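Long-range contacts in ketosynthase (Streptomyces sp. MSC090213JE08, PDB 6KXF), which probably catalyses the condensation of a fatty acyl-[ACP] with malonyl-[ACP] to give a 3-oxoacyl-[ACP], with release of holo-[ACP] and CO2: residues T111-S116 / H336-A341; R147-I152 / A163-T168; G212-D217 / I229-G234. All coordinates share one frame; numbering follows the deposited sequence.

Contact 1: residues T111-S116 / H336-A341. With DYF ([(3~{R})-2,2-dimethyl-4-[[3-[2-[[(~{E})-oct-2-enoyl]amino]ethylamino]-3-oxidanylidene-propyl]amino]-3-oxidanyl-4-oxidanylidene-butyl] dihydrogen phosphate), chain D.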
loop_
_atom_site.group_PDB
_atom_site.type_symbol
_atom_site.label_atom_id
_atom_site.label_comp_id
_atom_site.label_asym_id
_atom_site.label_seq_id
_atom_site.Cartn_x
_atom_site.Cartn_y
_atom_site.Cartn_z
ATOM N N THR A 111 1.435 5.332 1.760
ATOM C CA THR A 111 1.325 5.191 3.227
ATOM C C THR A 111 1.559 3.740 3.608
ATOM O O THR A 111 1.329 2.870 2.802
ATOM C CB THR A 111 -0.023 5.703 3.768
ATOM O OG1 THR A 111 0.052 5.989 5.167
ATOM C CG2 THR A 111 -1.146 4.702 3.611
ATOM N N THR A 112 2.061 3.542 4.836
ATOM C CA THR A 112 2.208 2.274 5.487
ATOM C C THR A 112 1.030 1.996 6.424
ATOM O O THR A 112 0.472 0.940 6.347
ATOM C CB THR A 112 3.503 2.229 6.322
ATOM O OG1 THR A 112 4.611 2.395 5.447
ATOM C CG2 THR A 112 3.672 0.930 7.077
ATOM N N ASP A 113 0.763 2.923 7.351
ATOM C CA ASP A 113 -0.135 2.734 8.496
ATOM C C ASP A 113 -1.393 3.602 8.364
ATOM O O ASP A 113 -2.326 3.397 9.096
ATOM C CB ASP A 113 0.568 3.065 9.814
ATOM C CG ASP A 113 1.663 2.056 10.187
ATOM O OD1 ASP A 113 1.411 0.848 10.016
ATOM O OD2 ASP A 113 2.794 2.486 10.589
ATOM N N GLY A 114 -1.403 4.596 7.471
ATOM C CA GLY A 114 -2.540 5.558 7.405
ATOM C C GLY A 114 -2.940 6.052 8.787
ATOM O O GLY A 114 -2.076 6.392 9.614
ATOM N N GLU A 115 -4.251 6.054 9.075
ATOM C CA GLU A 115 -4.735 6.617 10.341
ATOM C C GLU A 115 -4.818 5.518 11.406
ATOM O O GLU A 115 -5.852 5.358 12.064
ATOM C CB GLU A 115 -6.095 7.314 10.152
ATOM C CG GLU A 115 -6.110 8.412 9.092
ATOM C CD GLU A 115 -5.148 9.574 9.324
ATOM O OE1 GLU A 115 -4.322 9.537 10.317
ATOM O OE2 GLU A 115 -5.245 10.545 8.553
ATOM N N SER A 116 -3.716 4.795 11.626
ATOM C CA SER A 116 -3.658 3.713 12.654
ATOM C C SER A 116 -3.840 4.262 14.073
ATOM O O SER A 116 -4.339 3.550 14.932
ATOM C CB SER A 116 -2.367 2.910 12.572
ATOM O OG SER A 116 -2.466 1.985 11.505
ATOM N N HIS A 336 12.642 6.178 10.836
ATOM C CA HIS A 336 11.914 5.529 9.736
ATOM C C HIS A 336 10.511 6.140 9.646
ATOM O O HIS A 336 9.633 5.813 10.430
ATOM C CB HIS A 336 11.898 4.004 9.907
ATOM C CG HIS A 336 11.500 3.240 8.683
ATOM N ND1 HIS A 336 10.768 3.794 7.669
ATOM C CD2 HIS A 336 11.670 1.946 8.350
ATOM C CE1 HIS A 336 10.568 2.909 6.717
ATOM N NE2 HIS A 336 11.106 1.745 7.122
ATOM N N SER A 337 10.315 7.046 8.689
ATOM C CA SER A 337 8.994 7.682 8.489
ATOM C C SER A 337 8.056 6.847 7.590
ATOM O O SER A 337 7.058 7.316 7.108
ATOM C CB SER A 337 9.163 9.091 7.981
ATOM O OG SER A 337 9.938 9.142 6.812
ATOM N N MET A 338 8.347 5.557 7.425
ATOM C CA MET A 338 7.382 4.593 6.911
ATOM C C MET A 338 7.057 4.941 5.437
ATOM O O MET A 338 7.977 4.982 4.610
ATOM C CB MET A 338 6.140 4.593 7.819
ATOM C CG MET A 338 6.490 4.276 9.282
ATOM S SD MET A 338 7.417 2.662 9.419
ATOM C CE MET A 338 7.939 2.854 11.125
ATOM N N GLY A 339 5.786 5.216 5.101
ATOM C CA GLY A 339 5.390 5.588 3.727
ATOM C C GLY A 339 6.019 6.911 3.280
ATOM O O GLY A 339 6.293 7.095 2.086
ATOM N N ALA A 340 6.243 7.845 4.226
ATOM C CA ALA A 340 6.841 9.115 3.920
ATOM C C ALA A 340 8.356 8.981 3.671
ATOM O O ALA A 340 8.924 9.876 3.095
ATOM C CB ALA A 340 6.570 10.093 5.034
ATOM N N ALA A 341 9.003 7.867 4.064
ATOM C CA ALA A 341 10.491 7.811 4.141
ATOM C C ALA A 341 11.111 8.034 2.765
ATOM O O ALA A 341 12.038 8.811 2.635
ATOM C CB ALA A 341 10.994 6.515 4.719
HETATM C C29 DYF D . 5.327 -2.491 8.721
HETATM C C26 DYF D . 8.545 -1.115 6.926
HETATM C C25 DYF D . 9.607 -1.934 6.909
HETATM O O13 DYF D . 14.637 -7.377 9.974
HETATM C C21 DYF D . 11.878 -3.463 4.540
HETATM C C17 DYF D . 14.281 -4.259 7.161
HETATM O O11 DYF D . 13.210 -10.355 8.667
HETATM N N22 DYF D . 11.478 -2.238 4.944
HETATM C C10 DYF D . 13.908 -9.661 9.684
HETATM N N19 DYF D . 13.714 -4.325 5.849
HETATM C C30 DYF D . 3.921 -2.639 8.091
HETATM C C31 DYF D . 2.773 -2.990 9.046
HETATM N N14 DYF D . 13.113 -7.683 8.310
HETATM C C28 DYF D . 6.376 -2.319 7.612
HETATM C C27 DYF D . 7.380 -1.231 7.922
HETATM C C23 DYF D . 10.746 -1.597 5.916
HETATM C C20 DYF D . 13.377 -3.223 4.981
HETATM C C16 DYF D . 14.425 -5.670 7.702
HETATM C C15 DYF D . 13.069 -6.271 7.989
HETATM C C12 DYF D . 13.952 -8.154 9.379
HETATM C C01 DYF D . 11.710 -9.466 10.978
HETATM C C02 DYF D . 13.149 -10.032 10.987
HETATM C C03 DYF D . 13.873 -9.551 12.261
HETATM C C04 DYF D . 13.099 -11.582 11.031
HETATM O O05 DYF D . 14.418 -12.080 11.091
HETATM P P06 DYF D . 15.123 -12.956 9.876
HETATM O O07 DYF D . 15.083 -14.421 10.286
HETATM O O08 DYF D . 16.576 -12.512 9.843
HETATM O O09 DYF D . 14.333 -12.971 8.583
HETATM O O18 DYF D . 14.594 -3.265 7.774
HETATM O O24 DYF D . 11.177 -0.489 5.682
#
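Thr-112 packs against Met-338 and Gly-339, and the apolar part of the contact is short. Thr-112 CB lies 3.8 Å from Met-338 CB, while the nearest CA atoms are those of Thr-111 and Gly-339, 4.1 Å apart, with no side chain on the glycine to separate them. Thr-112 OG1 is 3.1 Å from Gly-339 N, but the angle is too poor for a hydrogen bond; that N-H goes to Asp-198 instead. Asp-198 takes the backbone N of Thr-112 as well, through the same oxygen, OD2, so one carboxylate ties the two loops together.

The bound octenoyl-phosphopantetheine analogue, with an amide at the acyl end, lies against this pair of loops. Thr-112 CG2, anti to the backbone N, meets C30 of the octenoyl chain at 3.7 Å. His-336 NE2 donates to O24 of the octenoyl amide at 2.7 Å in an almost straight bond (175°), with O24 at the ring edge. At the other ring nitrogen, ND1 accepts from Met-338 N at 3.0 Å, that donor being tilted 31° out of the ring plane. Met-338 SD covers one ring face near its rim, 4.0 Å above the plane. The ring is thus held at both nitrogens and on one face. With Cys-170 touching His-336 and His-301 also bonded to the ligand, the layout is consistent with the Cys-His-His triad of ketosynthases.

The loop 111-116 links strand 105-110 to helix 116-129, and 336-341 leads into helix 341-355; helix 202-210 packs alongside through Phe-208 on Met-338 and Lys-203, which salt-bridges Asp-113.

Contact 2: residues R147-I152 / A163-T168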
loop_
_atom_site.group_PDB
_atom_site.type_symbol
_atom_site.label_atom_id
_atom_site.label_comp_id
_atom_site.label_asym_id
_atom_site.label_seq_id
_atom_site.Cartn_x
_atom_site.Cartn_y
_atom_site.Cartn_z
ATOM N N ARG A 147 -8.559 8.063 1.546
ATOM C CA ARG A 147 -8.837 9.445 2.012
ATOM C C ARG A 147 -7.568 10.323 2.001
ATOM O O ARG A 147 -7.653 11.527 1.783
ATOM C CB ARG A 147 -9.460 9.371 3.413
ATOM C CG ARG A 147 -9.877 10.715 3.994
ATOM C CD ARG A 147 -10.708 10.535 5.257
ATOM N NE ARG A 147 -12.035 10.025 4.926
ATOM C CZ ARG A 147 -13.145 10.748 5.024
ATOM N NH1 ARG A 147 -13.140 11.894 5.697
ATOM N NH2 ARG A 147 -14.260 10.302 4.484
ATOM N N LEU A 148 -6.379 9.719 2.178
ATOM C CA LEU A 148 -5.135 10.479 2.260
ATOM C C LEU A 148 -4.878 11.219 0.953
ATOM O O LEU A 148 -4.284 12.269 1.012
ATOM C CB LEU A 148 -3.922 9.605 2.591
ATOM C CG LEU A 148 -3.972 8.862 3.931
ATOM C CD1 LEU A 148 -2.745 7.969 4.081
ATOM C CD2 LEU A 148 -4.084 9.813 5.105
ATOM N N SER A 149 -5.310 10.671 -0.199
ATOM C CA SER A 149 -5.091 11.361 -1.459
ATOM C C SER A 149 -6.322 12.209 -1.873
ATOM O O SER A 149 -6.162 13.307 -2.405
ATOM C CB SER A 149 -4.666 10.357 -2.535
ATOM O OG SER A 149 -5.613 9.286 -2.626
ATOM N N THR A 150 -7.554 11.745 -1.610
ATOM C CA THR A 150 -8.752 12.516 -2.017
ATOM C C THR A 150 -8.826 13.843 -1.236
ATOM O O THR A 150 -9.240 14.844 -1.782
ATOM C CB THR A 150 -10.046 11.706 -1.888
ATOM O OG1 THR A 150 -10.209 11.308 -0.531
ATOM C CG2 THR A 150 -10.069 10.476 -2.750
ATOM N N VAL A 151 -8.384 13.881 0.019
ATOM C CA VAL A 151 -8.507 15.144 0.794
ATOM C C VAL A 151 -7.600 16.235 0.202
ATOM O O VAL A 151 -7.939 17.416 0.291
ATOM C CB VAL A 151 -8.274 15.002 2.307
ATOM C CG1 VAL A 151 -9.431 14.306 2.980
ATOM C CG2 VAL A 151 -6.932 14.335 2.623
ATOM N N ILE A 152 -6.470 15.860 -0.421
ATOM C CA ILE A 152 -5.633 16.825 -1.066
ATOM C C ILE A 152 -6.427 17.496 -2.190
ATOM O O ILE A 152 -6.432 18.757 -2.287
ATOM C CB ILE A 152 -4.318 16.215 -1.538
ATOM C CG1 ILE A 152 -3.557 15.621 -0.352
ATOM C CG2 ILE A 152 -3.481 17.229 -2.289
ATOM C CD1 ILE A 152 -2.301 14.913 -0.786
ATOM N N ALA A 163 -6.920 10.305 -7.740
ATOM C CA ALA A 163 -6.405 10.363 -6.402
ATOM C C ALA A 163 -6.215 8.940 -5.897
ATOM O O ALA A 163 -7.196 8.264 -5.462
ATOM C CB ALA A 163 -7.325 11.153 -5.501
ATOM N N THR A 164 -4.957 8.487 -5.971
ATOM C CA THR A 164 -4.572 7.114 -5.594
ATOM C C THR A 164 -3.654 7.131 -4.367
ATOM O O THR A 164 -2.569 7.786 -4.368
ATOM C CB THR A 164 -3.875 6.394 -6.757
ATOM O OG1 THR A 164 -4.676 6.537 -7.930
ATOM C CG2 THR A 164 -3.608 4.941 -6.448
ATOM N N THR A 165 -4.054 6.385 -3.339
ATOM C CA THR A 165 -3.208 6.097 -2.224
ATOM C C THR A 165 -2.527 4.745 -2.459
ATOM O O THR A 165 -3.200 3.693 -2.584
ATOM C CB THR A 165 -3.979 6.082 -0.907
ATOM O OG1 THR A 165 -4.574 7.375 -0.762
ATOM C CG2 THR A 165 -3.082 5.753 0.257
ATOM N N VAL A 166 -1.196 4.766 -2.567
ATOM C CA VAL A 166 -0.400 3.568 -2.797
ATOM C C VAL A 166 0.051 3.037 -1.444
ATOM O O VAL A 166 0.801 3.729 -0.722
ATOM C CB VAL A 166 0.824 3.838 -3.687
ATOM C CG1 VAL A 166 1.674 2.569 -3.852
ATOM C CG2 VAL A 166 0.413 4.379 -5.046
ATOM N N THR A 167 -0.337 1.792 -1.162
ATOM C CA THR A 167 -0.172 1.146 0.107
ATOM C C THR A 167 0.860 0.021 -0.034
ATOM O O THR A 167 0.564 -1.167 0.249
ATOM C CB THR A 167 -1.521 0.668 0.671
ATOM O OG1 THR A 167 -2.092 -0.355 -0.140
ATOM C CG2 THR A 167 -2.537 1.784 0.763
ATOM N N THR A 168 2.060 0.401 -0.500
ATOM C CA THR A 168 3.236 -0.505 -0.579
ATOM C C THR A 168 4.223 -0.156 0.541
ATOM O O THR A 168 5.424 -0.318 0.389
ATOM C CB THR A 168 3.911 -0.439 -1.944
ATOM O OG1 THR A 168 4.326 0.907 -2.217
ATOM C CG2 THR A 168 3.013 -0.936 -3.053
HETATM O O HOH W 1 -7.917 7.407 -3.116
#
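Ser-149 sets its small side chain against Ala-163 and Thr-165, in an interface where no flat side chain takes part and there are no ring faces or edges to fill. The setting is a beta-alpha-beta crossover of the thiolase-like fold. Helix 147-156 belongs to the connection between the parallel neighbours 105-110 and 161-166, and packs against the second, 6.4 Å between the local axes, running roughly antiparallel (148°).

Ala-163 and Thr-165 point toward the helix, Thr-164 away from it. Ala-163 CB meets the methyl CG2 of Thr-150 at 3.9 Å, and Leu-148 CB flanks Thr-165 OG1. Thr-150 turns its hydroxyl to the neighbouring ketosynthase subunit, where it bonds Asp-363 O; Arg-147 salt-bridges the same residue. The strand itself lies at this interface, bonded to the neighbouring subunit through the backbone of Thr-165.

Just before the helix, Ala-145 O bonds Thr-165 OG1. With chi1 at 54°, Ser-149 OG tucks between its own N and carbonyl carbon, 2.9 Å from Thr-165 OG1; this and Gly-146 O are rival acceptors for its one proton. One water lies 3.0 Å from Ser-149 OG and donates to Ala-163 O at 2.6 Å.

Contact 3: residues G212-D217 / I229-G234; sequences GALTPD and ILTGEG
Leu-214 lays its CD1 methyl over Ile-229, 3.6 Å from the carbonyl O of Ile-229 and 4.1 Å from its side-chain CG1. The bond from Leu-214 CA to CB leaves the opposing segment, but with CG anti to the backbone N (chi1 -158°) the branch swings back, and the two side chains cross obliquely. CD1 also reaches toward the methyl of Thr-231.

A second apolar pair lies further along. Thr-215 CG2 meets Leu-230 CD2 at 3.6 Å, and the same methyl is 3.3 Å from Ile-229 O. The Thr-215 hydroxyl is turned the other way, anti to the backbone N, where OG1 accepts from Asp-217 N at 3.1 Å to make an ST turn and is also bonded to Val-218 O. Methyl and hydroxyl thus split their work, one packing across the contact and the other shaping the turn.

Between these pairs the backbones are joined by a single bridge centred on Leu-214 and Ile-229. Ile-229 N donates to Ala-213 O at 2.8 Å and a nearly straight 169°, and Thr-215 N donates to Ile-229 O at 2.9 Å with more bend (154°). Ile-229 thus uses both its N-H and its carbonyl, to the residues flanking Leu-214, in the bond pattern of a parallel bridge. The same carbonyl oxygen receives a CA-H...O contact from Leu-214. Beyond the bridge, side-chain contacts of Leu-230 with Thr-215 and Asp-217 join the segments.

The side chain of Ala-213 is about 5 Å from the bound ligand, so this loop pair lies beside the phosphopantetheine pocket. Both segments belong to the long connection between helix 202-210 and strand 234-242. Gly-212 ends the helix in a Schellman motif, Phe-208 on that helix touches both Ala-213 and Ile-229, and Phe-205 packs on Leu-214.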
loop_
_atom_site.group_PDB
_atom_site.type_symbol
_atom_site.label_atom_id
_atom_site.label_comp_id
_atom_site.label_asym_id
_atom_site.label_seq_id
_atom_site.Cartn_x
_atom_site.Cartn_y
_atom_site.Cartn_z
ATOM N N GLY A 212 12.219 -7.119 17.477
ATOM C CA GLY A 212 13.546 -6.836 17.952
ATOM C C GLY A 212 14.330 -5.914 17.023
ATOM O O GLY A 212 15.546 -6.052 16.950
ATOM N N ALA A 213 13.647 -4.957 16.369
ATOM C CA ALA A 213 14.235 -4.088 15.352
ATOM C C ALA A 213 14.116 -2.605 15.741
ATOM O O ALA A 213 14.297 -1.736 14.928
ATOM C CB ALA A 213 13.567 -4.361 14.028
ATOM N N LEU A 214 13.825 -2.332 17.006
ATOM C CA LEU A 214 13.756 -0.995 17.560
ATOM C C LEU A 214 15.049 -0.748 18.346
ATOM O O LEU A 214 15.336 -1.478 19.249
ATOM C CB LEU A 214 12.524 -0.984 18.463
ATOM C CG LEU A 214 11.871 0.337 18.798
ATOM C CD1 LEU A 214 11.397 1.054 17.545
ATOM C CD2 LEU A 214 10.703 0.066 19.725
ATOM N N THR A 215 15.857 0.236 17.946
ATOM C CA THR A 215 17.084 0.566 18.663
ATOM C C THR A 215 16.766 0.942 20.114
ATOM O O THR A 215 15.807 1.646 20.409
ATOM C CB THR A 215 17.887 1.676 17.961
ATOM O OG1 THR A 215 19.128 1.895 18.647
ATOM C CG2 THR A 215 17.161 3.010 17.894
ATOM N N PRO A 216 17.608 0.546 21.092
ATOM C CA PRO A 216 17.502 1.111 22.433
ATOM C C PRO A 216 18.050 2.544 22.536
ATOM O O PRO A 216 17.837 3.174 23.554
ATOM C CB PRO A 216 18.362 0.152 23.282
ATOM C CG PRO A 216 19.441 -0.297 22.303
ATOM C CD PRO A 216 18.701 -0.436 20.975
ATOM N N ASP A 217 18.762 3.060 21.519
ATOM C CA ASP A 217 19.359 4.389 21.645
ATOM C C ASP A 217 19.158 5.202 20.356
ATOM O O ASP A 217 18.198 5.922 20.250
ATOM C CB ASP A 217 20.831 4.354 22.087
ATOM C CG ASP A 217 21.705 3.237 21.519
ATOM O OD1 ASP A 217 21.748 3.054 20.288
ATOM O OD2 ASP A 217 22.357 2.565 22.321
ATOM N N ILE A 229 15.797 0.537 14.175
ATOM C CA ILE A 229 15.149 1.804 13.761
ATOM C C ILE A 229 14.674 2.589 14.987
ATOM O O ILE A 229 14.515 2.052 16.099
ATOM C CB ILE A 229 13.931 1.522 12.845
ATOM C CG1 ILE A 229 12.688 1.098 13.643
ATOM C CG2 ILE A 229 14.268 0.483 11.804
ATOM C CD1 ILE A 229 11.366 1.200 12.895
ATOM N N LEU A 230 14.335 3.860 14.745
ATOM C CA LEU A 230 13.349 4.551 15.542
ATOM C C LEU A 230 12.190 4.783 14.584
ATOM O O LEU A 230 12.443 4.906 13.396
ATOM C CB LEU A 230 13.863 5.892 16.066
ATOM C CG LEU A 230 14.971 5.837 17.105
ATOM C CD1 LEU A 230 15.621 7.191 17.252
ATOM C CD2 LEU A 230 14.455 5.348 18.441
ATOM N N THR A 231 10.964 4.762 15.096
ATOM C CA THR A 231 9.793 5.085 14.287
ATOM C C THR A 231 9.748 6.601 14.056
ATOM O O THR A 231 10.165 7.402 14.902
ATOM C CB THR A 231 8.500 4.550 14.914
ATOM O OG1 THR A 231 8.256 5.221 16.148
ATOM C CG2 THR A 231 8.518 3.053 15.116
ATOM N N GLY A 232 9.282 6.980 12.867
ATOM C CA GLY A 232 9.173 8.335 12.460
ATOM C C GLY A 232 7.828 8.600 11.801
ATOM O O GLY A 232 6.965 7.748 11.767
ATOM N N GLU A 233 7.683 9.821 11.305
ATOM C CA GLU A 233 6.493 10.304 10.666
ATOM C C GLU A 233 6.790 11.571 9.843
ATOM O O GLU A 233 7.901 12.095 9.836
ATOM C CB GLU A 233 5.454 10.633 11.715
ATOM C CG GLU A 233 5.834 11.772 12.655
ATOM C CD GLU A 233 4.719 12.225 13.603
ATOM O OE1 GLU A 233 3.658 11.568 13.665
ATOM O OE2 GLU A 233 4.893 13.272 14.262
ATOM N N GLY A 234 5.735 12.061 9.190
ATOM C CA GLY A 234 5.737 13.280 8.448
ATOM C C GLY A 234 5.163 13.073 7.060
ATOM O O GLY A 234 4.487 12.073 6.807
#

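Contact 1 is the middle piece, its centre 12 Å from that of contact 2 and 13 Å from that of contact 3. Contacts 2 and 3 are 25 Å apart between centres and about 9 Å at their nearest atoms, without touching. Along the chain both nest inside the loop that contact 1 closes. Thr-111 N lies 3.0 Å from Val-166 O, probably a hydrogen bond extending the pairing of strands 105-110 and 161-166. His-336 O is 2.7 Å from Gly-232 N and His-336 N 2.9 Å from Leu-230 O, both probable hydrogen bonds, so 229-234 backs the ligand-binding histidine. The side chain of Leu-148 is about 13 Å from the bound DYF.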